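PDB 4WRP: uncharacterized protein from Legionella pneumophila subsp. pneumophila, which is of unknown function but is regarded as an effector, the chain here being its C-terminal domain, which belongs to the DUF5617 family. Local coordinates for residues A16-I20 / W55-F59; E34-I38 / Y87-L93; L45-T49 / H71-D76. All coordinates share one frame; numbering follows the deposited sequence.

In the fold
The three contacts tie together a small all-alpha DUF5617 domain of helices and loops without strands. Contacts 2 and 3 share helix 34-49. Contact 2 pairs its first turn with the start of helix 90-98. Contact 3 pairs its C-terminal part with helix 68-83. Contact 1 joins helix 6-21 to the loop between helices 34-49 and 68-83. Contacts 1 and 3, about 13 Å apart between centres, touch where W55 N hydrogen-bonds to D47 OD2 (2.6 Å). Contacts 2 and 3 lie about 17 Å apart between centres, contacts 1 and 2 about 19 Å, and neither pair touches. Along the chain the segments of contact 1 alternate with those of both others, so the N-terminal helix packs on a loop after helix 34-49.

Contact 1: residues A16-I20 / W55-F59; sequences AFQEI and WWAKF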
loop_
_atom_site.group_PDB
_atom_site.type_symbol
_atom_site.label_atom_id
_atom_site.label_comp_id
_atom_site.label_asym_id
_atom_site.label_seq_id
_atom_site.Cartn_x
_atom_site.Cartn_y
_atom_site.Cartn_z
ATOM N N ALA A 16 -6.414 -5.735 -6.268
ATOM C CA ALA A 16 -7.677 -5.187 -5.766
ATOM C C ALA A 16 -7.778 -3.701 -6.131
ATOM O O ALA A 16 -8.797 -3.207 -6.594
ATOM C CB ALA A 16 -7.799 -5.379 -4.236
ATOM N N PHE A 17 -6.707 -2.989 -5.875
ATOM C CA PHE A 17 -6.720 -1.581 -5.993
ATOM C C PHE A 17 -6.955 -1.209 -7.427
ATOM O O PHE A 17 -7.745 -0.272 -7.687
ATOM C CB PHE A 17 -5.399 -0.969 -5.507
ATOM C CG PHE A 17 -5.286 0.479 -5.752
ATOM C CD1 PHE A 17 -6.024 1.391 -4.979
ATOM C CD2 PHE A 17 -4.412 0.960 -6.719
ATOM C CE1 PHE A 17 -5.922 2.744 -5.202
ATOM C CE2 PHE A 17 -4.320 2.307 -6.933
ATOM C CZ PHE A 17 -5.078 3.198 -6.194
ATOM N N GLN A 18 -6.279 -1.867 -8.369
ATOM C CA GLN A 18 -6.533 -1.504 -9.758
ATOM C C GLN A 18 -7.958 -1.840 -10.190
ATOM O O GLN A 18 -8.553 -1.118 -11.008
ATOM C CB GLN A 18 -5.507 -2.088 -10.743
ATOM C CG GLN A 18 -5.484 -3.582 -10.871
ATOM C CD GLN A 18 -6.497 -4.119 -11.833
ATOM O OE1 GLN A 18 -6.934 -3.436 -12.754
ATOM N NE2 GLN A 18 -6.915 -5.346 -11.597
ATOM N N GLU A 19 -8.521 -2.907 -9.649
ATOM C CA GLU A 19 -9.892 -3.253 -9.992
ATOM C C GLU A 19 -10.784 -2.153 -9.468
ATOM O O GLU A 19 -11.619 -1.628 -10.193
ATOM C CB GLU A 19 -10.333 -4.615 -9.441
ATOM C CG GLU A 19 -11.832 -4.861 -9.704
ATOM C CD GLU A 19 -12.316 -6.281 -9.430
ATOM O OE1 GLU A 19 -11.485 -7.218 -9.398
ATOM O OE2 GLU A 19 -13.555 -6.470 -9.279
ATOM N N ILE A 20 -10.570 -1.743 -8.233
ATOM C CA ILE A 20 -11.351 -0.623 -7.686
ATOM C C ILE A 20 -11.225 0.665 -8.504
ATOM O O ILE A 20 -12.233 1.275 -8.832
ATOM C CB ILE A 20 -11.017 -0.346 -6.186
ATOM C CG1 ILE A 20 -11.504 -1.518 -5.335
ATOM C CG2 ILE A 20 -11.761 0.873 -5.712
ATOM C CD1 ILE A 20 -10.823 -1.649 -3.983
ATOM N N TRP A 55 -15.555 0.866 -0.493
ATOM C CA TRP A 55 -15.044 0.487 -1.819
ATOM C C TRP A 55 -14.421 -0.886 -1.867
ATOM O O TRP A 55 -14.221 -1.425 -2.937
ATOM C CB TRP A 55 -13.991 1.509 -2.263
ATOM C CG TRP A 55 -14.555 2.810 -2.687
ATOM C CD1 TRP A 55 -14.623 3.985 -1.960
ATOM C CD2 TRP A 55 -15.142 3.085 -3.958
ATOM N NE1 TRP A 55 -15.221 4.970 -2.729
ATOM C CE2 TRP A 55 -15.558 4.436 -3.948
ATOM C CE3 TRP A 55 -15.378 2.308 -5.100
ATOM C CZ2 TRP A 55 -16.195 5.022 -5.037
ATOM C CZ3 TRP A 55 -15.994 2.906 -6.200
ATOM C CH2 TRP A 55 -16.397 4.239 -6.157
ATOM N N TRP A 56 -14.091 -1.446 -0.703
ATOM C CA TRP A 56 -13.311 -2.683 -0.611
ATOM C C TRP A 56 -14.097 -3.910 -0.130
ATOM O O TRP A 56 -13.478 -4.917 0.236
ATOM C CB TRP A 56 -12.145 -2.470 0.358
ATOM C CG TRP A 56 -11.160 -1.473 -0.095
ATOM C CD1 TRP A 56 -11.281 -0.138 -0.014
ATOM C CD2 TRP A 56 -9.918 -1.726 -0.762
ATOM N NE1 TRP A 56 -10.199 0.466 -0.529
ATOM C CE2 TRP A 56 -9.338 -0.480 -1.011
ATOM C CE3 TRP A 56 -9.241 -2.884 -1.157
ATOM C CZ2 TRP A 56 -8.089 -0.335 -1.638
ATOM C CZ3 TRP A 56 -7.990 -2.748 -1.765
ATOM C CH2 TRP A 56 -7.437 -1.483 -2.005
ATOM N N ALA A 57 -15.437 -3.861 -0.130
ATOM C CA ALA A 57 -16.239 -4.983 0.418
ATOM C C ALA A 57 -15.979 -6.292 -0.329
ATOM O O ALA A 57 -15.838 -7.346 0.288
ATOM C CB ALA A 57 -17.715 -4.648 0.403
ATOM N N LYS A 58 -15.861 -6.228 -1.651
ATOM C CA LYS A 58 -15.566 -7.415 -2.452
ATOM C C LYS A 58 -14.284 -8.133 -1.988
ATOM O O LYS A 58 -14.135 -9.335 -2.175
ATOM C CB LYS A 58 -15.444 -7.020 -3.944
ATOM C CG LYS A 58 -14.899 -8.129 -4.838
ATOM C CD LYS A 58 -15.047 -7.822 -6.321
ATOM C CE LYS A 58 -14.398 -8.931 -7.155
ATOM N NZ LYS A 58 -14.952 -8.952 -8.541
ATOM N N PHE A 59 -13.352 -7.384 -1.397
ATOM C CA PHE A 59 -12.057 -7.898 -1.005
ATOM C C PHE A 59 -11.908 -7.973 0.506
ATOM O O PHE A 59 -10.791 -7.916 1.011
ATOM C CB PHE A 59 -10.980 -6.963 -1.565
ATOM C CG PHE A 59 -11.049 -6.812 -3.029
ATOM C CD1 PHE A 59 -10.594 -7.820 -3.846
ATOM C CD2 PHE A 59 -11.581 -5.693 -3.590
ATOM C CE1 PHE A 59 -10.664 -7.701 -5.221
ATOM C CE2 PHE A 59 -11.654 -5.568 -4.952
ATOM C CZ PHE A 59 -11.213 -6.584 -5.765
#
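The segment A16-I20 is helical and runs past W55-F59, a loop with a short 3-10 segment, with A16 nearest F59 and I20 nearest W55, each pair 7.0 Å apart between CA atoms. Two CH-pi contacts carry the apolar part. The methyl CB of A16 sits almost exactly over the face of the F59 ring, 3.6 Å from its centroid and 5° off the normal. K58 CG lies over the opposite face, so the ring is held between the two. I20 sends CD1 onto one face of the W56 indole, 3.4 Å from the centroid of the six-membered ring. Its CG1 lies anti to the carbonyl carbon (chi1 -68°), and from there the chain extends to bring CD1 over the indole. CG2, the other branch of I20, packs against W55 CE3 at 3.9 Å. A16 CB also meets W56 CZ3, so one small methyl serves two aromatic rings. At the outer side, K58 NZ donates to E19 OE2 at 2.9 Å in a salt bridge that uses the syn lone pair. Both chains are extended and they cross at about a right angle. The other carboxylate oxygen, E19 OE1, lies at the edge of the F59 ring, in its plane, 3.7 Å from CZ. Beyond the two segments, W13 of helix 6-21 stacks on both W56 and F17. W56 NE1 donates to the carbonyl O of V44. Helix 34-49 also packs on F17 through I41 and L45, and on I20 through V44.

Contact 2: residues E34-I38 / Y87-L93; sequences EYKKI and YTTSRAL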
loop_
_atom_site.group_PDB
_atom_site.type_symbol
_atom_site.label_atom_id
_atom_site.label_comp_id
_atom_site.label_asym_id
_atom_site.label_seq_id
_atom_site.Cartn_x
_atom_site.Cartn_y
_atom_site.Cartn_z
ATOM N N GLU A 34 -5.576 16.362 -13.001
ATOM C CA GLU A 34 -4.874 15.460 -12.132
ATOM C C GLU A 34 -5.453 15.499 -10.733
ATOM O O GLU A 34 -5.567 14.459 -10.102
ATOM C CB GLU A 34 -3.369 15.772 -12.126
ATOM C CG GLU A 34 -2.675 15.386 -13.418
ATOM C CD GLU A 34 -2.812 13.902 -13.731
ATOM O OE1 GLU A 34 -2.634 13.068 -12.820
ATOM O OE2 GLU A 34 -3.162 13.562 -14.881
ATOM N N TYR A 35 -5.862 16.669 -10.262
ATOM C CA TYR A 35 -6.445 16.755 -8.910
ATOM C C TYR A 35 -7.640 15.818 -8.732
ATOM O O TYR A 35 -7.833 15.254 -7.684
ATOM C CB TYR A 35 -6.885 18.194 -8.562
ATOM C CG TYR A 35 -7.769 18.231 -7.349
ATOM C CD1 TYR A 35 -7.219 18.325 -6.054
ATOM C CD2 TYR A 35 -9.177 18.126 -7.480
ATOM C CE1 TYR A 35 -8.047 18.351 -4.924
ATOM C CE2 TYR A 35 -10.005 18.125 -6.361
ATOM C CZ TYR A 35 -9.437 18.239 -5.082
ATOM O OH TYR A 35 -10.268 18.227 -3.984
ATOM N N LYS A 36 -8.451 15.675 -9.769
ATOM C CA LYS A 36 -9.605 14.842 -9.701
ATOM C C LYS A 36 -9.170 13.376 -9.580
ATOM O O LYS A 36 -9.776 12.620 -8.843
ATOM C CB LYS A 36 -10.485 15.070 -10.941
ATOM C CG LYS A 36 -11.825 14.369 -10.899
ATOM C CD LYS A 36 -12.751 14.857 -12.012
ATOM C CE LYS A 36 -14.156 14.262 -11.893
ATOM N NZ LYS A 36 -14.542 13.410 -13.057
ATOM N N LYS A 37 -8.107 12.982 -10.272
ATOM C CA LYS A 37 -7.623 11.600 -10.153
ATOM C C LYS A 37 -7.048 11.297 -8.748
ATOM O O LYS A 37 -7.374 10.293 -8.131
ATOM C CB LYS A 37 -6.581 11.323 -11.197
ATOM C CG LYS A 37 -7.162 11.397 -12.632
ATOM C CD LYS A 37 -6.037 11.366 -13.648
ATOM C CE LYS A 37 -6.540 11.813 -15.001
ATOM N NZ LYS A 37 -5.441 11.593 -15.976
ATOM N N ILE A 38 -6.165 12.167 -8.305
ATOM C CA ILE A 38 -5.552 12.085 -6.975
ATOM C C ILE A 38 -6.595 12.027 -5.907
ATOM O O ILE A 38 -6.502 11.211 -5.020
ATOM C CB ILE A 38 -4.606 13.284 -6.771
ATOM C CG1 ILE A 38 -3.408 13.105 -7.714
ATOM C CG2 ILE A 38 -4.118 13.376 -5.327
ATOM C CD1 ILE A 38 -2.443 14.283 -7.777
ATOM N N TYR A 87 1.997 15.044 -4.111
ATOM C CA TYR A 87 1.697 14.525 -5.444
ATOM C C TYR A 87 0.963 15.551 -6.266
ATOM O O TYR A 87 -0.077 16.085 -5.841
ATOM C CB TYR A 87 0.903 13.218 -5.361
ATOM C CG TYR A 87 1.622 12.217 -4.523
ATOM C CD1 TYR A 87 2.700 11.489 -5.053
ATOM C CD2 TYR A 87 1.332 12.075 -3.176
ATOM C CE1 TYR A 87 3.416 10.626 -4.281
ATOM C CE2 TYR A 87 2.057 11.209 -2.393
ATOM C CZ TYR A 87 3.103 10.488 -2.972
ATOM O OH TYR A 87 3.856 9.654 -2.221
ATOM N N THR A 88 1.524 15.843 -7.431
ATOM C CA THR A 88 0.891 16.691 -8.446
ATOM C C THR A 88 0.347 15.892 -9.627
ATOM O O THR A 88 -0.533 16.370 -10.327
ATOM C CB THR A 88 1.865 17.762 -8.977
ATOM O OG1 THR A 88 2.924 17.121 -9.666
ATOM C CG2 THR A 88 2.488 18.564 -7.826
ATOM N N THR A 89 0.808 14.661 -9.822
ATOM C CA THR A 89 0.175 13.743 -10.780
ATOM C C THR A 89 -0.256 12.446 -10.140
ATOM O O THR A 89 0.360 11.947 -9.167
ATOM C CB THR A 89 1.112 13.402 -11.964
ATOM O OG1 THR A 89 2.214 12.594 -11.493
ATOM C CG2 THR A 89 1.645 14.703 -12.601
ATOM N N SER A 90 -1.311 11.869 -10.704
ATOM C CA SER A 90 -1.787 10.588 -10.253
ATOM C C SER A 90 -0.790 9.480 -10.604
ATOM O O SER A 90 -0.677 8.482 -9.894
ATOM C CB SER A 90 -3.145 10.286 -10.872
ATOM O OG SER A 90 -3.015 10.197 -12.279
ATOM N N ARG A 91 -0.045 9.671 -11.681
ATOM C CA ARG A 91 1.032 8.748 -12.042
ATOM C C ARG A 91 2.090 8.584 -10.954
ATOM O O ARG A 91 2.509 7.464 -10.649
ATOM C CB ARG A 91 1.675 9.192 -13.372
ATOM C CG ARG A 91 2.969 8.516 -13.701
ATOM C CD ARG A 91 3.557 9.019 -15.043
ATOM N NE ARG A 91 2.526 9.177 -16.081
ATOM C CZ ARG A 91 1.879 10.309 -16.387
ATOM N NH1 ARG A 91 0.948 10.278 -17.347
ATOM N NH2 ARG A 91 2.145 11.459 -15.755
ATOM N N ALA A 92 2.528 9.679 -10.357
ATOM C CA ALA A 92 3.489 9.591 -9.255
ATOM C C ALA A 92 2.894 8.916 -8.055
ATOM O O ALA A 92 3.561 8.151 -7.381
ATOM C CB ALA A 92 3.970 10.968 -8.842
ATOM N N LEU A 93 1.651 9.256 -7.736
ATOM C CA LEU A 93 0.950 8.608 -6.611
ATOM C C LEU A 93 0.844 7.101 -6.806
ATOM O O LEU A 93 1.087 6.315 -5.876
ATOM C CB LEU A 93 -0.416 9.247 -6.410
ATOM C CG LEU A 93 -1.319 8.679 -5.328
ATOM C CD1 LEU A 93 -0.549 8.572 -3.980
ATOM C CD2 LEU A 93 -2.569 9.548 -5.187
HETATM O O HOH W 1 -1.017 11.249 -14.196
#
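E34, in the first turn of helix 34-49, meets S90 at the capped start of helix 90-98, and its carboxylate joins the two helix beginnings. T89 is the N-cap of helix 90-98, and its OG1 accepts from A92 N at 3.1 Å. E34 reaches across from the other helix and binds the next residue, S90, twice through one oxygen. S90 N donates to E34 OE1 at 2.8 Å in a nearly straight bond (177°), meeting the oxygen almost along its C-O axis. S90 OG donates to the same atom at 2.9 Å, on its syn lone pair. The E34 chain is bent at chi2 (-59°), which folds the carboxylate over toward S90. A water also donates to OE1 and accepts from R91 N, so it links the carboxylate to a second amide of the turn. Next to this polar group, I38 CD1 lies 3.5 Å from the carbonyl O of Y87, and I38 CG2 meets L93 CD2 at 4.1 Å. I82 of helix 68-83 packs on I38, Y87 and L93. K37 NZ forms a salt bridge to E34 OE2, 33° out of the carboxylate plane, and also donates to the carbonyl O of R30. Together these bonds fix the rotation of the carboxylate. The amides at the helix start and the nearby lysine would be expected to favour its charged form.

Contact 3: residues L45-T49 / H71-D76; sequences LDDYT and HVKVVD
Y48 and H71 meet where helix 34-49 pairs with helix 68-83 in this all-alpha domain, on the side that faces helix 6-21. The axes of the two short segments approach to 9.2 Å and run roughly antiparallel, at 143°. Y48 OH and H71 ND1 share a hydrogen bond of 2.7 Å. The two rings come rim to rim with planes at 85°, and Y48 CE2 lies at the edge of the imidazole. Y48 reaches this position with CG turned away from its own backbone N (chi1 175°), pointing the ring across to helix 68-83. V72 CG2 packs on Y48 CE2 at 3.5 Å. V75 CG1 touches Y48 CD2 at the ring edge and also meets L45 CB and T49 CG2. V72 CG1 lies near T49 CA.

Helix 6-21 supplies the second shell. Y48 OH is also hydrogen-bonded to Y9 OH, while H71 NE2 is hydrogen-bonded to H10 ND1. Both nitrogens of the imidazole are therefore engaged, which holds the ring in place. W13 packs edge-to-face with Y48 and touches L45 and H71 as well. At the outer side of the pair, T49 OG1 turns back to its own helix and donates to the carbonyl O of D46 at 2.7 Å. One water bridges the two helices next to it, donating to D46 OD1 at 3.0 Å and to D76 OD1 at 2.6 Å.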
loop_
_atom_site.group_PDB
_atom_site.type_symbol
_atom_site.label_atom_id
_atom_site.label_comp_id
_atom_site.label_asym_id
_atom_site.label_seq_id
_atom_site.Cartn_x
_atom_site.Cartn_y
_atom_site.Cartn_z
ATOM N N LEU A 45 -8.106 5.020 -0.901
ATOM C CA LEU A 45 -7.089 4.674 0.111
ATOM C C LEU A 45 -7.586 4.983 1.508
ATOM O O LEU A 45 -7.367 4.213 2.434
ATOM C CB LEU A 45 -5.780 5.431 -0.157
ATOM C CG LEU A 45 -5.084 5.201 -1.476
ATOM C CD1 LEU A 45 -3.837 6.114 -1.454
ATOM C CD2 LEU A 45 -4.703 3.759 -1.677
ATOM N N ASP A 46 -8.254 6.109 1.680
ATOM C CA ASP A 46 -8.754 6.430 3.025
ATOM C C ASP A 46 -9.763 5.379 3.480
ATOM O O ASP A 46 -9.704 4.911 4.583
ATOM C CB ASP A 46 -9.353 7.828 3.031
ATOM C CG ASP A 46 -9.591 8.361 4.461
ATOM O OD1 ASP A 46 -8.811 8.097 5.410
ATOM O OD2 ASP A 46 -10.578 9.072 4.623
ATOM N N ASP A 47 -10.663 4.978 2.586
ATOM C CA ASP A 47 -11.638 3.942 2.891
ATOM C C ASP A 47 -10.919 2.660 3.310
ATOM O O ASP A 47 -11.297 2.019 4.299
ATOM C CB ASP A 47 -12.600 3.728 1.708
ATOM C CG ASP A 47 -13.613 2.641 1.975
ATOM O OD1 ASP A 47 -14.288 2.757 3.028
ATOM O OD2 ASP A 47 -13.710 1.677 1.148
ATOM N N TYR A 48 -9.827 2.334 2.633
ATOM C CA TYR A 48 -9.007 1.167 2.996
ATOM C C TYR A 48 -8.485 1.224 4.425
ATOM O O TYR A 48 -8.482 0.224 5.104
ATOM C CB TYR A 48 -7.838 1.003 2.034
ATOM C CG TYR A 48 -6.848 -0.078 2.342
ATOM C CD1 TYR A 48 -7.189 -1.424 2.246
ATOM C CD2 TYR A 48 -5.558 0.246 2.727
ATOM C CE1 TYR A 48 -6.278 -2.425 2.492
ATOM C CE2 TYR A 48 -4.635 -0.742 3.018
ATOM C CZ TYR A 48 -4.992 -2.077 2.873
ATOM O OH TYR A 48 -4.060 -3.044 3.155
ATOM N N THR A 49 -8.055 2.395 4.867
ATOM C CA THR A 49 -7.476 2.525 6.209
ATOM C C THR A 49 -8.563 2.573 7.286
ATOM O O THR A 49 -8.239 2.595 8.441
ATOM C CB THR A 49 -6.636 3.785 6.317
ATOM O OG1 THR A 49 -7.504 4.911 6.161
ATOM C CG2 THR A 49 -5.526 3.824 5.227
ATOM N N HIS A 71 0.229 -2.925 6.531
ATOM C CA HIS A 71 -0.007 -2.380 5.193
ATOM C C HIS A 71 -0.912 -1.154 5.254
ATOM O O HIS A 71 -0.629 -0.145 4.640
ATOM C CB HIS A 71 -0.580 -3.428 4.309
ATOM C CG HIS A 71 -0.586 -3.050 2.872
ATOM N ND1 HIS A 71 -1.637 -2.379 2.301
ATOM C CD2 HIS A 71 0.309 -3.259 1.878
ATOM C CE1 HIS A 71 -1.385 -2.160 1.025
ATOM N NE2 HIS A 71 -0.218 -2.702 0.739
ATOM N N VAL A 72 -1.960 -1.243 6.058
ATOM C CA VAL A 72 -2.822 -0.117 6.384
ATOM C C VAL A 72 -2.013 1.048 6.979
ATOM O O VAL A 72 -2.201 2.176 6.559
ATOM C CB VAL A 72 -3.983 -0.583 7.284
ATOM C CG1 VAL A 72 -4.686 0.556 8.035
ATOM C CG2 VAL A 72 -4.964 -1.389 6.434
ATOM N N LYS A 73 -1.114 0.781 7.929
ATOM C CA LYS A 73 -0.217 1.835 8.443
ATOM C C LYS A 73 0.554 2.543 7.300
ATOM O O LYS A 73 0.607 3.758 7.258
ATOM C CB LYS A 73 0.752 1.257 9.442
ATOM C CG LYS A 73 1.331 2.221 10.469
ATOM C CD LYS A 73 2.441 3.143 9.959
ATOM C CE LYS A 73 3.726 2.417 9.559
ATOM N NZ LYS A 73 4.784 3.353 9.051
ATOM N N VAL A 74 1.148 1.791 6.378
ATOM C CA VAL A 74 1.865 2.417 5.260
ATOM C C VAL A 74 0.921 3.255 4.385
ATOM O O VAL A 74 1.247 4.398 4.036
ATOM C CB VAL A 74 2.629 1.347 4.442
ATOM C CG1 VAL A 74 3.352 1.978 3.253
ATOM C CG2 VAL A 74 3.637 0.653 5.382
ATOM N N VAL A 75 -0.254 2.713 4.037
ATOM C CA VAL A 75 -1.208 3.432 3.176
ATOM C C VAL A 75 -1.701 4.688 3.906
ATOM O O VAL A 75 -1.818 5.743 3.347
ATOM C CB VAL A 75 -2.322 2.514 2.722
ATOM C CG1 VAL A 75 -3.406 3.270 1.999
ATOM C CG2 VAL A 75 -1.745 1.452 1.775
ATOM N N ASP A 76 -1.878 4.598 5.201
ATOM C CA ASP A 76 -2.227 5.791 5.980
ATOM C C ASP A 76 -1.144 6.891 5.906
ATOM O O ASP A 76 -1.466 8.082 5.789
ATOM C CB ASP A 76 -2.500 5.363 7.401
ATOM C CG ASP A 76 -3.170 6.435 8.180
ATOM O OD1 ASP A 76 -4.390 6.651 7.952
ATOM O OD2 ASP A 76 -2.437 7.099 8.952
HETATM O O HOH W 2 -5.881 7.513 5.983
#